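Local coordinates for protein HemO (Neisseria meningitidis, PDB 1J77) that binds heme and probably opens the porphyrin ring oxidatively to give biliverdin, at residues D57-D62 and I108-C113; V51-V56 and E115-G120; P70-M75 and R154-H159. One frame throughout, in Å; residues are numbered along the deposited sequence.

Overall arrangement
Three contacts lie in an all-helical fold that holds heme. Contacts 1 and 2 join the same two helices, 39-60 and 104-119, with centres about 9 Å apart. From contact 2 to contact 1 the chain moves forward along helix 39-60 but back along helix 104-119, so contact 1 falls within the sequence span bridged by contact 2. Contact 3 sets the loop between helices 63-68 and 78-87 against helix 149-162 and crosses both in chain order. Its centre is about 11 Å from that of contact 1 and about 14 Å from that of contact 2. Tyr60 reaches Glu115 and packs on Leu72 and Met75, while Phe156 lies on Leu111 and Glu115. Helix 104-119 therefore carries heme contacts as well as packing.

Contact 1: residues D57-D62 and I108-C113; sequences DHIYKD and IGWLYC. With HEM (protoporphyrin IX containing Fe), chain B.
Trp110 meets Ile59 through its first side-chain carbon: CB lies 3.7 Å from Ile59 CD1, the side chains crossing at about a right angle. With CG turned beside the backbone N (chi1 -71°), the indole leads off toward Pro100 and Ala180, and the methyl approaches it obliquely. One residue on, Leu111 marks the closest backbone approach, its CA 6.8 Å from that of Ile59. Its CB touches Ile59 CG2 at 3.9 Å as the side chains slide past each other in opposite directions. Its CD1 makes a CH-pi contact over a face of Tyr60, 3.7 Å from the ring centroid and 21° off the normal. The phenol is held at its far end by a hydrogen bond between Tyr60 OH and Glu115 OE1. Tyr112 and Cys113 meet heme instead. Tyr112 OH donates to propionate O1D of HEM (2.7 Å), which lies at the edge of the phenol ring and in its plane, while methyl CMD sits over one face, displaced toward the rim. Cys113 SG rests 3.5 Å from vinyl atom CAC of HEM. A helix with one flank buried on helix 39-60 and another lining the porphyrin is the distal helix of the heme oxygenase fold.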
loop_
_atom_site.group_PDB
_atom_site.type_symbol
_atom_site.label_atom_id
_atom_site.label_comp_id
_atom_site.label_asym_id
_atom_site.label_seq_id
_atom_site.Cartn_x
_atom_site.Cartn_y
_atom_site.Cartn_z
ATOM N N ASP A 57 7.945 -3.370 -5.669
ATOM C CA ASP A 57 8.249 -4.724 -6.095
ATOM C C ASP A 57 9.691 -5.140 -5.850
ATOM O O ASP A 57 9.923 -6.233 -5.399
ATOM C CB ASP A 57 7.867 -4.926 -7.563
ATOM C CG ASP A 57 7.679 -6.366 -7.876
ATOM O OD1 ASP A 57 8.386 -6.907 -8.776
ATOM O OD2 ASP A 57 6.875 -7.028 -7.187
ATOM N N HIS A 58 10.604 -4.230 -6.151
ATOM C CA HIS A 58 12.044 -4.503 -5.994
ATOM C C HIS A 58 12.437 -4.551 -4.503
ATOM O O HIS A 58 13.498 -5.124 -4.131
ATOM C CB HIS A 58 12.845 -3.429 -6.733
ATOM C CG HIS A 58 12.783 -2.073 -6.094
ATOM N ND1 HIS A 58 11.605 -1.348 -6.005
ATOM C CD2 HIS A 58 13.718 -1.339 -5.435
ATOM C CE1 HIS A 58 11.840 -0.210 -5.366
ATOM N NE2 HIS A 58 13.106 -0.190 -4.984
ATOM N N ILE A 59 11.636 -3.935 -3.635
ATOM C CA ILE A 59 11.913 -3.971 -2.205
ATOM C C ILE A 59 11.493 -5.334 -1.644
ATOM O O ILE A 59 12.199 -5.910 -0.826
ATOM C CB ILE A 59 11.196 -2.811 -1.485
ATOM C CG1 ILE A 59 11.622 -1.474 -2.094
ATOM C CG2 ILE A 59 11.489 -2.874 0.058
ATOM C CD1 ILE A 59 10.906 -0.265 -1.506
ATOM N N TYR A 60 10.362 -5.860 -2.097
ATOM C CA TYR A 60 9.891 -7.183 -1.657
ATOM C C TYR A 60 10.860 -8.268 -2.075
ATOM O O TYR A 60 10.998 -9.275 -1.382
ATOM C CB TYR A 60 8.464 -7.539 -2.144
ATOM C CG TYR A 60 7.354 -6.960 -1.239
ATOM C CD1 TYR A 60 6.646 -5.813 -1.590
ATOM C CD2 TYR A 60 6.993 -7.591 -0.066
ATOM C CE1 TYR A 60 5.662 -5.293 -0.775
ATOM C CE2 TYR A 60 6.019 -7.089 0.755
ATOM C CZ TYR A 60 5.348 -5.931 0.404
ATOM O OH TYR A 60 4.359 -5.458 1.257
ATOM N N LYS A 61 11.580 -7.995 -3.163
ATOM C CA LYS A 61 12.512 -8.980 -3.711
ATOM C C LYS A 61 13.946 -8.696 -3.312
ATOM O O LYS A 61 14.897 -9.369 -3.794
ATOM C CB LYS A 61 12.421 -8.978 -5.236
ATOM C CG LYS A 61 11.114 -9.513 -5.809
ATOM C CD LYS A 61 10.912 -9.198 -7.293
ATOM C CE LYS A 61 9.732 -9.937 -7.882
ATOM N NZ LYS A 61 9.378 -9.511 -9.277
ATOM N N ASP A 62 14.159 -7.684 -2.500
ATOM C CA ASP A 62 15.523 -7.287 -2.121
ATOM C C ASP A 62 16.305 -8.429 -1.461
ATOM O O ASP A 62 15.832 -9.086 -0.557
ATOM C CB ASP A 62 15.448 -6.054 -1.231
ATOM C CG ASP A 62 16.814 -5.494 -0.903
ATOM O OD1 ASP A 62 17.354 -5.805 0.185
ATOM O OD2 ASP A 62 17.394 -4.745 -1.700
ATOM N N ILE A 108 12.837 0.650 3.720
ATOM C CA ILE A 108 12.153 -0.052 4.808
ATOM C C ILE A 108 10.812 0.631 5.141
ATOM O O ILE A 108 9.846 -0.054 5.396
ATOM C CB ILE A 108 13.080 -0.179 6.042
ATOM C CG1 ILE A 108 14.353 -0.931 5.663
ATOM C CG2 ILE A 108 12.347 -0.928 7.137
ATOM C CD1 ILE A 108 15.462 -0.796 6.696
ATOM N N GLY A 109 10.803 1.950 5.118
ATOM C CA GLY A 109 9.560 2.725 5.237
ATOM C C GLY A 109 8.516 2.450 4.159
ATOM O O GLY A 109 7.328 2.363 4.475
ATOM N N TRP A 110 8.935 2.328 2.908
ATOM C CA TRP A 110 8.032 1.936 1.825
ATOM C C TRP A 110 7.478 0.565 2.052
ATOM O O TRP A 110 6.303 0.283 1.787
ATOM C CB TRP A 110 8.690 2.008 0.429
ATOM C CG TRP A 110 8.937 3.381 -0.049
ATOM C CD1 TRP A 110 9.803 4.299 0.441
ATOM C CD2 TRP A 110 8.300 3.994 -1.163
ATOM N NE1 TRP A 110 9.691 5.462 -0.264
ATOM C CE2 TRP A 110 8.808 5.288 -1.289
ATOM C CE3 TRP A 110 7.354 3.566 -2.082
ATOM C CZ2 TRP A 110 8.389 6.185 -2.305
ATOM C CZ3 TRP A 110 6.946 4.449 -3.080
ATOM C CH2 TRP A 110 7.451 5.741 -3.162
ATOM N N LEU A 111 8.334 -0.351 2.506
ATOM C CA LEU A 111 7.868 -1.658 2.815
ATOM C C LEU A 111 6.793 -1.702 3.941
ATOM O O LEU A 111 5.815 -2.433 3.818
ATOM C CB LEU A 111 9.074 -2.568 3.155
ATOM C CG LEU A 111 8.704 -4.003 3.482
ATOM C CD1 LEU A 111 8.022 -4.716 2.414
ATOM C CD2 LEU A 111 9.962 -4.771 3.932
ATOM N N TYR A 112 7.033 -0.971 5.010
ATOM C CA TYR A 112 6.043 -0.786 6.089
ATOM C C TYR A 112 4.702 -0.290 5.500
ATOM O O TYR A 112 3.641 -0.896 5.751
ATOM C CB TYR A 112 6.593 0.199 7.130
ATOM C CG TYR A 112 5.512 0.738 8.047
ATOM C CD1 TYR A 112 5.002 -0.038 9.096
ATOM C CD2 TYR A 112 4.994 1.991 7.824
ATOM C CE1 TYR A 112 3.979 0.451 9.896
ATOM C CE2 TYR A 112 3.943 2.490 8.605
ATOM C CZ TYR A 112 3.441 1.716 9.651
ATOM O OH TYR A 112 2.394 2.236 10.446
ATOM N N CYS A 113 4.750 0.719 4.651
ATOM C CA CYS A 113 3.530 1.328 4.070
ATOM C C CYS A 113 2.802 0.292 3.243
ATOM O O CYS A 113 1.610 0.078 3.411
ATOM C CB CYS A 113 3.961 2.488 3.234
ATOM S SG CYS A 113 2.666 3.424 2.526
HETATM C CHA HEM B . -3.662 0.192 8.843
HETATM C CHB HEM B . -7.916 1.499 6.934
HETATM C CHC HEM B . -5.669 2.655 2.761
HETATM C CHD HEM B . -1.356 1.796 4.866
HETATM C C1A HEM B . -5.013 0.355 8.652
HETATM C C2A HEM B . -6.084 -0.091 9.571
HETATM C C3A HEM B . -7.236 0.284 9.019
HETATM C C4A HEM B . -6.970 0.976 7.766
HETATM C CMA HEM B . -8.644 0.037 9.617
HETATM C CAA HEM B . -5.969 -0.900 10.896
HETATM C CBA HEM B . -6.169 -2.382 10.579
HETATM C CGA HEM B . -5.926 -3.261 11.790
HETATM O O1A HEM B . -5.256 -2.783 12.752
HETATM O O2A HEM B . -6.427 -4.426 11.782
HETATM C C1B HEM B . -7.696 1.923 5.632
HETATM C C2B HEM B . -8.721 2.325 4.709
HETATM C C3B HEM B . -8.104 2.685 3.547
HETATM C C4B HEM B . -6.674 2.435 3.716
HETATM C CMB HEM B . -10.221 2.313 5.099
HETATM C CAB HEM B . -8.749 3.136 2.236
HETATM C CBB HEM B . -9.852 3.878 2.223
HETATM C C1C HEM B . -4.328 2.466 2.961
HETATM C C2C HEM B . -3.284 2.601 1.945
HETATM C C3C HEM B . -2.100 2.423 2.551
HETATM C C4C HEM B . -2.321 2.058 3.923
HETATM C CMC HEM B . -3.560 3.029 0.496
HETATM C CAC HEM B . -0.705 2.490 1.945
HETATM C CBC HEM B . -0.514 3.133 0.797
HETATM C C1D HEM B . -1.621 1.308 6.107
HETATM C C2D HEM B . -0.576 0.948 7.029
HETATM C C3D HEM B . -1.268 0.473 8.268
HETATM C C4D HEM B . -2.673 0.578 7.960
HETATM C CMD HEM B . 0.927 1.060 6.767
HETATM C CAD HEM B . -0.654 -0.092 9.549
HETATM C CBD HEM B . -0.782 0.840 10.717
HETATM C CGD HEM B . -0.024 0.159 11.834
HETATM O O1D HEM B . 1.210 0.372 11.914
HETATM O O2D HEM B . -0.667 -0.542 12.676
HETATM N NA HEM B . -5.599 0.979 7.576
HETATM N NB HEM B . -6.462 2.041 5.010
HETATM N NC HEM B . -3.692 2.123 4.118
HETATM N ND HEM B . -2.886 1.090 6.672
HETATM FE FE HEM B . -4.647 1.654 5.900
HETATM O O HOH W 1 -4.712 -0.159 5.180
#

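Contact 2: residues V51-V56 and E115-G120; sequences VFHKAV and EGSNLG. With HEM (protoporphyrin IX containing Fe), chain B.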
loop_
_atom_site.group_PDB
_atom_site.type_symbol
_atom_site.label_atom_id
_atom_site.label_comp_id
_atom_site.label_asym_id
_atom_site.label_seq_id
_atom_site.Cartn_x
_atom_site.Cartn_y
_atom_site.Cartn_z
ATOM N N VAL A 51 0.324 0.846 -9.740
ATOM C CA VAL A 51 1.499 1.686 -9.731
ATOM C C VAL A 51 2.182 1.607 -8.389
ATOM O O VAL A 51 3.427 1.470 -8.290
ATOM C CB VAL A 51 1.166 3.166 -10.070
ATOM C CG1 VAL A 51 2.375 4.079 -9.947
ATOM C CG2 VAL A 51 0.609 3.243 -11.445
ATOM N N PHE A 52 1.408 1.738 -7.332
ATOM C CA PHE A 52 2.004 1.658 -6.003
ATOM C C PHE A 52 2.700 0.312 -5.771
ATOM O O PHE A 52 3.828 0.241 -5.244
ATOM C CB PHE A 52 0.982 1.931 -4.896
ATOM C CG PHE A 52 1.603 1.883 -3.521
ATOM C CD1 PHE A 52 2.382 2.933 -3.060
ATOM C CD2 PHE A 52 1.411 0.811 -2.719
ATOM C CE1 PHE A 52 2.975 2.872 -1.797
ATOM C CE2 PHE A 52 2.005 0.779 -1.458
ATOM C CZ PHE A 52 2.755 1.790 -1.043
ATOM N N HIS A 53 2.012 -0.769 -6.087
ATOM C CA HIS A 53 2.600 -2.094 -5.839
ATOM C C HIS A 53 3.769 -2.374 -6.787
ATOM O O HIS A 53 4.724 -3.038 -6.407
ATOM C CB HIS A 53 1.509 -3.163 -5.875
ATOM C CG HIS A 53 0.761 -3.210 -4.590
ATOM N ND1 HIS A 53 -0.468 -2.600 -4.367
ATOM C CD2 HIS A 53 1.161 -3.691 -3.395
ATOM C CE1 HIS A 53 -0.819 -2.793 -3.109
ATOM N NE2 HIS A 53 0.157 -3.437 -2.495
ATOM N N LYS A 54 3.755 -1.850 -7.994
ATOM C CA LYS A 54 4.955 -1.965 -8.827
ATOM C C LYS A 54 6.155 -1.260 -8.184
ATOM O O LYS A 54 7.282 -1.772 -8.190
ATOM C CB LYS A 54 4.682 -1.419 -10.234
ATOM C CG LYS A 54 5.928 -1.328 -11.148
ATOM C CD LYS A 54 6.553 -2.623 -11.447
ATOM C CE LYS A 54 7.856 -2.438 -12.275
ATOM N NZ LYS A 54 8.258 -3.715 -12.912
ATOM N N ALA A 55 5.940 -0.077 -7.652
ATOM C CA ALA A 55 6.959 0.749 -7.050
ATOM C C ALA A 55 7.666 0.086 -5.871
ATOM O O ALA A 55 8.754 0.538 -5.494
ATOM C CB ALA A 55 6.365 2.089 -6.609
ATOM N N VAL A 56 7.012 -0.881 -5.237
ATOM C CA VAL A 56 7.647 -1.543 -4.116
ATOM C C VAL A 56 8.116 -2.937 -4.431
ATOM O O VAL A 56 8.690 -3.608 -3.570
ATOM C CB VAL A 56 6.770 -1.550 -2.844
ATOM C CG1 VAL A 56 6.512 -0.136 -2.295
ATOM C CG2 VAL A 56 5.477 -2.356 -3.054
ATOM N N GLU A 115 3.062 -3.033 3.306
ATOM C CA GLU A 115 2.632 -4.203 4.008
ATOM C C GLU A 115 1.468 -3.857 4.963
ATOM O O GLU A 115 0.507 -4.644 5.085
ATOM C CB GLU A 115 3.817 -4.916 4.663
ATOM C CG GLU A 115 3.467 -6.341 5.109
ATOM C CD GLU A 115 2.917 -7.224 4.029
ATOM O OE1 GLU A 115 3.418 -7.217 2.883
ATOM O OE2 GLU A 115 1.977 -7.983 4.311
ATOM N N GLY A 116 1.535 -2.702 5.594
ATOM C CA GLY A 116 0.420 -2.261 6.393
ATOM C C GLY A 116 -0.863 -2.048 5.611
ATOM O O GLY A 116 -1.941 -2.247 6.160
ATOM N N SER A 117 -0.783 -1.728 4.335
ATOM C CA SER A 117 -1.960 -1.541 3.525
ATOM C C SER A 117 -2.784 -2.820 3.378
ATOM O O SER A 117 -4.004 -2.765 3.166
ATOM C CB SER A 117 -1.560 -0.981 2.161
ATOM O OG SER A 117 -1.098 -1.986 1.250
ATOM N N ASN A 118 -2.134 -3.969 3.505
ATOM C CA ASN A 118 -2.821 -5.243 3.397
ATOM C C ASN A 118 -3.510 -5.489 4.723
ATOM O O ASN A 118 -4.645 -5.994 4.765
ATOM C CB ASN A 118 -1.820 -6.355 3.062
ATOM C CG ASN A 118 -1.128 -6.140 1.696
ATOM O OD1 ASN A 118 -1.761 -5.715 0.712
ATOM N ND2 ASN A 118 0.184 -6.441 1.634
ATOM N N LEU A 119 -2.816 -5.150 5.807
ATOM C CA LEU A 119 -3.382 -5.224 7.153
ATOM C C LEU A 119 -4.759 -4.583 7.113
ATOM O O LEU A 119 -5.783 -5.195 7.445
ATOM C CB LEU A 119 -2.510 -4.441 8.142
ATOM C CG LEU A 119 -2.603 -4.786 9.619
ATOM C CD1 LEU A 119 -2.464 -3.558 10.492
ATOM C CD2 LEU A 119 -3.831 -5.608 9.934
ATOM N N GLY A 120 -4.797 -3.355 6.645
ATOM C CA GLY A 120 -6.026 -2.593 6.664
ATOM C C GLY A 120 -6.949 -2.674 5.481
ATOM O O GLY A 120 -7.882 -1.895 5.419
HETATM C CHA HEM B . -3.662 0.192 8.843
HETATM C CHB HEM B . -7.916 1.499 6.934
HETATM C CHC HEM B . -5.669 2.655 2.761
HETATM C CHD HEM B . -1.356 1.796 4.866
HETATM C C1A HEM B . -5.013 0.355 8.652
HETATM C C2A HEM B . -6.084 -0.091 9.571
HETATM C C3A HEM B . -7.236 0.284 9.019
HETATM C C4A HEM B . -6.970 0.976 7.766
HETATM C CMA HEM B . -8.644 0.037 9.617
HETATM C CAA HEM B . -5.969 -0.900 10.896
HETATM C CBA HEM B . -6.169 -2.382 10.579
HETATM C CGA HEM B . -5.926 -3.261 11.790
HETATM O O1A HEM B . -5.256 -2.783 12.752
HETATM O O2A HEM B . -6.427 -4.426 11.782
HETATM C C1B HEM B . -7.696 1.923 5.632
HETATM C C2B HEM B . -8.721 2.325 4.709
HETATM C C3B HEM B . -8.104 2.685 3.547
HETATM C C4B HEM B . -6.674 2.435 3.716
HETATM C CMB HEM B . -10.221 2.313 5.099
HETATM C CAB HEM B . -8.749 3.136 2.236
HETATM C CBB HEM B . -9.852 3.878 2.223
HETATM C C1C HEM B . -4.328 2.466 2.961
HETATM C C2C HEM B . -3.284 2.601 1.945
HETATM C C3C HEM B . -2.100 2.423 2.551
HETATM C C4C HEM B . -2.321 2.058 3.923
HETATM C CMC HEM B . -3.560 3.029 0.496
HETATM C CAC HEM B . -0.705 2.490 1.945
HETATM C CBC HEM B . -0.514 3.133 0.797
HETATM C C1D HEM B . -1.621 1.308 6.107
HETATM C C2D HEM B . -0.576 0.948 7.029
HETATM C C3D HEM B . -1.268 0.473 8.268
HETATM C C4D HEM B . -2.673 0.578 7.960
HETATM C CMD HEM B . 0.927 1.060 6.767
HETATM C CAD HEM B . -0.654 -0.092 9.549
HETATM C CBD HEM B . -0.782 0.840 10.717
HETATM C CGD HEM B . -0.024 0.159 11.834
HETATM O O1D HEM B . 1.210 0.372 11.914
HETATM O O2D HEM B . -0.667 -0.542 12.676
HETATM N NA HEM B . -5.599 0.979 7.576
HETATM N NB HEM B . -6.462 2.041 5.010
HETATM N NC HEM B . -3.692 2.123 4.118
HETATM N ND HEM B . -2.886 1.090 6.672
HETATM FE FE HEM B . -4.647 1.654 5.900
HETATM O O HOH W 1 -4.712 -0.159 5.180
#
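Water 1 is gripped from two directions beside Ser117, the residue that faces His53 across this contact: the heme iron binds its O atom at 1.9 Å, and the water donates a weak hydrogen bond of 3.4 Å to Ser117 O. His23 is the axial ligand from the protein, so the water marks the distal side. Here the helix end lies close to the porphyrin. Gly116, with no side chain, brings its C atom to 3.3 Å from HEM C2D; Ser117 CB packs 3.5 Å from HEM C3C, and Gly120, where helical geometry ends, follows along the macrocycle. Such glycine-rich backbone packing is characteristic of the heme oxygenase distal helix. Ser117 OG, set between the backbone N and the carbonyl carbon (chi1 81°), hydrogen-bonds to Ala114 O in the preceding turn. At 4.2 Å from His53 NE2, Ser117 OG is too far for a hydrogen bond, so the two only pack, and Asn118 OD1 also passes the imidazole without bonding it. Phe52 CD2 lies over the centre of one imidazole face. Phe52, its CG anti to the backbone N (chi1 -179°), extends toward heme, where vinyl carbon CBC of HEM lies over a ring face, 4.0 Å from Phe52 CZ. Helix 39-60 is thus packed between neighbours: His53 touches Tyr78 and Val81 of helix 78-87, Val51 rests on Phe183 and Val187 of helix 167-192, and Val56 packs on Trp110 and Ala114 of helix 104-119.

Contact 3: residues P70-M75 and R154-H159; sequences PELEYM and RAFVEH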
loop_
_atom_site.group_PDB
_atom_site.type_symbol
_atom_site.label_atom_id
_atom_site.label_comp_id
_atom_site.label_asym_id
_atom_site.label_seq_id
_atom_site.Cartn_x
_atom_site.Cartn_y
_atom_site.Cartn_z
ATOM N N PRO A 70 12.243 -13.791 6.339
ATOM C CA PRO A 70 11.991 -14.978 5.518
ATOM C C PRO A 70 10.711 -14.949 4.695
ATOM O O PRO A 70 9.669 -14.636 5.220
ATOM C CB PRO A 70 11.911 -16.105 6.558
ATOM C CG PRO A 70 11.616 -15.405 7.831
ATOM C CD PRO A 70 12.432 -14.159 7.757
ATOM N N GLU A 71 10.817 -15.301 3.415
ATOM C CA GLU A 71 9.688 -15.397 2.496
ATOM C C GLU A 71 9.093 -14.049 2.118
ATOM O O GLU A 71 7.974 -13.982 1.625
ATOM C CB GLU A 71 8.611 -16.307 3.089
ATOM C CG GLU A 71 9.113 -17.722 3.319
ATOM C CD GLU A 71 9.385 -18.441 2.019
ATOM O OE1 GLU A 71 8.543 -19.274 1.601
ATOM O OE2 GLU A 71 10.451 -18.177 1.417
ATOM N N LEU A 72 9.875 -12.989 2.291
ATOM C CA LEU A 72 9.363 -11.650 1.987
ATOM C C LEU A 72 8.918 -11.515 0.555
ATOM O O LEU A 72 7.867 -10.922 0.286
ATOM C CB LEU A 72 10.412 -10.598 2.284
ATOM C CG LEU A 72 10.072 -9.136 1.979
ATOM C CD1 LEU A 72 8.890 -8.641 2.903
ATOM C CD2 LEU A 72 11.287 -8.227 2.086
ATOM N N GLU A 73 9.711 -12.016 -0.375
ATOM C CA GLU A 73 9.359 -11.880 -1.779
ATOM C C GLU A 73 7.926 -12.339 -2.117
ATOM O O GLU A 73 7.308 -11.833 -3.068
ATOM C CB GLU A 73 10.376 -12.641 -2.626
ATOM C CG GLU A 73 10.546 -14.104 -2.268
ATOM C CD GLU A 73 11.502 -14.805 -3.214
ATOM O OE1 GLU A 73 11.237 -14.749 -4.438
ATOM O OE2 GLU A 73 12.509 -15.386 -2.743
ATOM N N TYR A 74 7.390 -13.272 -1.337
ATOM C CA TYR A 74 6.063 -13.843 -1.625
ATOM C C TYR A 74 4.881 -13.024 -1.111
ATOM O O TYR A 74 3.724 -13.255 -1.501
ATOM C CB TYR A 74 5.992 -15.258 -1.066
ATOM C CG TYR A 74 7.016 -16.134 -1.689
ATOM C CD1 TYR A 74 7.830 -16.941 -0.920
ATOM C CD2 TYR A 74 7.194 -16.129 -3.067
ATOM C CE1 TYR A 74 8.781 -17.739 -1.507
ATOM C CE2 TYR A 74 8.139 -16.920 -3.657
ATOM C CZ TYR A 74 8.928 -17.719 -2.874
ATOM O OH TYR A 74 9.868 -18.503 -3.477
ATOM N N MET A 75 5.174 -12.058 -0.253
ATOM C CA MET A 75 4.147 -11.176 0.284
ATOM C C MET A 75 3.693 -10.105 -0.717
ATOM O O MET A 75 2.677 -9.450 -0.477
ATOM C CB MET A 75 4.640 -10.517 1.568
ATOM C CG MET A 75 4.825 -11.492 2.730
ATOM S SD MET A 75 5.639 -10.680 4.098
ATOM C CE MET A 75 6.146 -12.152 5.148
ATOM N N ARG A 154 1.381 -9.161 12.715
ATOM C CA ARG A 154 2.151 -9.274 13.948
ATOM C C ARG A 154 3.500 -9.969 13.677
ATOM O O ARG A 154 4.533 -9.552 14.179
ATOM C CB ARG A 154 1.302 -10.017 14.985
ATOM C CG ARG A 154 0.022 -9.244 15.310
ATOM C CD ARG A 154 -0.844 -9.811 16.448
ATOM N NE ARG A 154 -2.254 -9.767 16.057
ATOM C CZ ARG A 154 -3.004 -10.840 15.842
ATOM N NH1 ARG A 154 -2.516 -12.051 16.042
ATOM N NH2 ARG A 154 -4.273 -10.712 15.461
ATOM N N ALA A 155 3.496 -10.984 12.829
ATOM C CA ALA A 155 4.755 -11.666 12.474
ATOM C C ALA A 155 5.668 -10.683 11.766
ATOM O O ALA A 155 6.842 -10.493 12.136
ATOM C CB ALA A 155 4.480 -12.853 11.584
ATOM N N PHE A 156 5.104 -10.002 10.766
ATOM C CA PHE A 156 5.860 -9.051 10.011
ATOM C C PHE A 156 6.442 -8.014 10.948
ATOM O O PHE A 156 7.623 -7.649 10.863
ATOM C CB PHE A 156 4.937 -8.354 8.997
ATOM C CG PHE A 156 5.666 -7.455 8.056
ATOM C CD1 PHE A 156 6.431 -7.994 7.026
ATOM C CD2 PHE A 156 5.619 -6.074 8.208
ATOM C CE1 PHE A 156 7.104 -7.175 6.185
ATOM C CE2 PHE A 156 6.303 -5.256 7.345
ATOM C CZ PHE A 156 7.053 -5.796 6.352
ATOM N N VAL A 157 5.595 -7.515 11.847
ATOM C CA VAL A 157 5.998 -6.546 12.829
ATOM C C VAL A 157 7.207 -7.016 13.656
ATOM O O VAL A 157 8.086 -6.229 13.975
ATOM C CB VAL A 157 4.823 -6.139 13.746
ATOM C CG1 VAL A 157 5.320 -5.313 14.908
ATOM C CG2 VAL A 157 3.840 -5.285 12.944
ATOM N N GLU A 158 7.272 -8.296 13.968
ATOM C CA GLU A 158 8.407 -8.808 14.723
ATOM C C GLU A 158 9.692 -8.622 13.933
ATOM O O GLU A 158 10.681 -8.069 14.437
ATOM C CB GLU A 158 8.192 -10.279 15.053
ATOM C CG GLU A 158 7.023 -10.539 15.981
ATOM C CD GLU A 158 7.294 -10.164 17.433
ATOM O OE1 GLU A 158 8.115 -9.263 17.701
ATOM O OE2 GLU A 158 6.666 -10.767 18.332
ATOM N N HIS A 159 9.653 -9.050 12.671
ATOM C CA HIS A 159 10.813 -8.952 11.784
ATOM C C HIS A 159 11.262 -7.515 11.597
ATOM O O HIS A 159 12.461 -7.235 11.545
ATOM C CB HIS A 159 10.510 -9.591 10.429
ATOM C CG HIS A 159 10.323 -11.077 10.472
ATOM N ND1 HIS A 159 9.253 -11.707 9.872
ATOM C CD2 HIS A 159 11.073 -12.061 11.026
ATOM C CE1 HIS A 159 9.349 -13.010 10.057
ATOM N NE2 HIS A 159 10.437 -13.253 10.766
#
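Pro70 and His159 have CA atoms 8.8 Å apart, and those of Leu72 and Phe156 are 9.1 Å apart, so the segments pair in opposite chain order, with no backbone hydrogen bond between them. This is loop-on-helix packing with a Met-aromatic contact, joining the connection between helices 63-68 and 78-87 to helix 149-162. Segment 70-75 curls into a turn, as the bond from Met75 N to Leu72 O (3.0 Å) attests. Phe156 receives two side chains of segment 70-75. Leu72 CD1 comes to the ring edge, near its plane, 4.0 Å from Phe156 CE1. Met75 SD approaches obliquely, 5.2 Å from the ring centroid and 63° off the normal; the methionine chain, extended beyond CG, carries the sulfur across. The cluster reaches helix 104-119, where Leu72 and Phe156 both touch Leu111, and Tyr60 borders Leu72 and Met75. The Phe156 side chain stays about 8 Å from heme and does not touch it. Toward the surface, the proline and histidine rings meet from opposite directions: Pro70 CD lies over one His159 face in a CH-pi contact, 25° off the normal, offset toward the rim and 3.7 Å from His159 NE2.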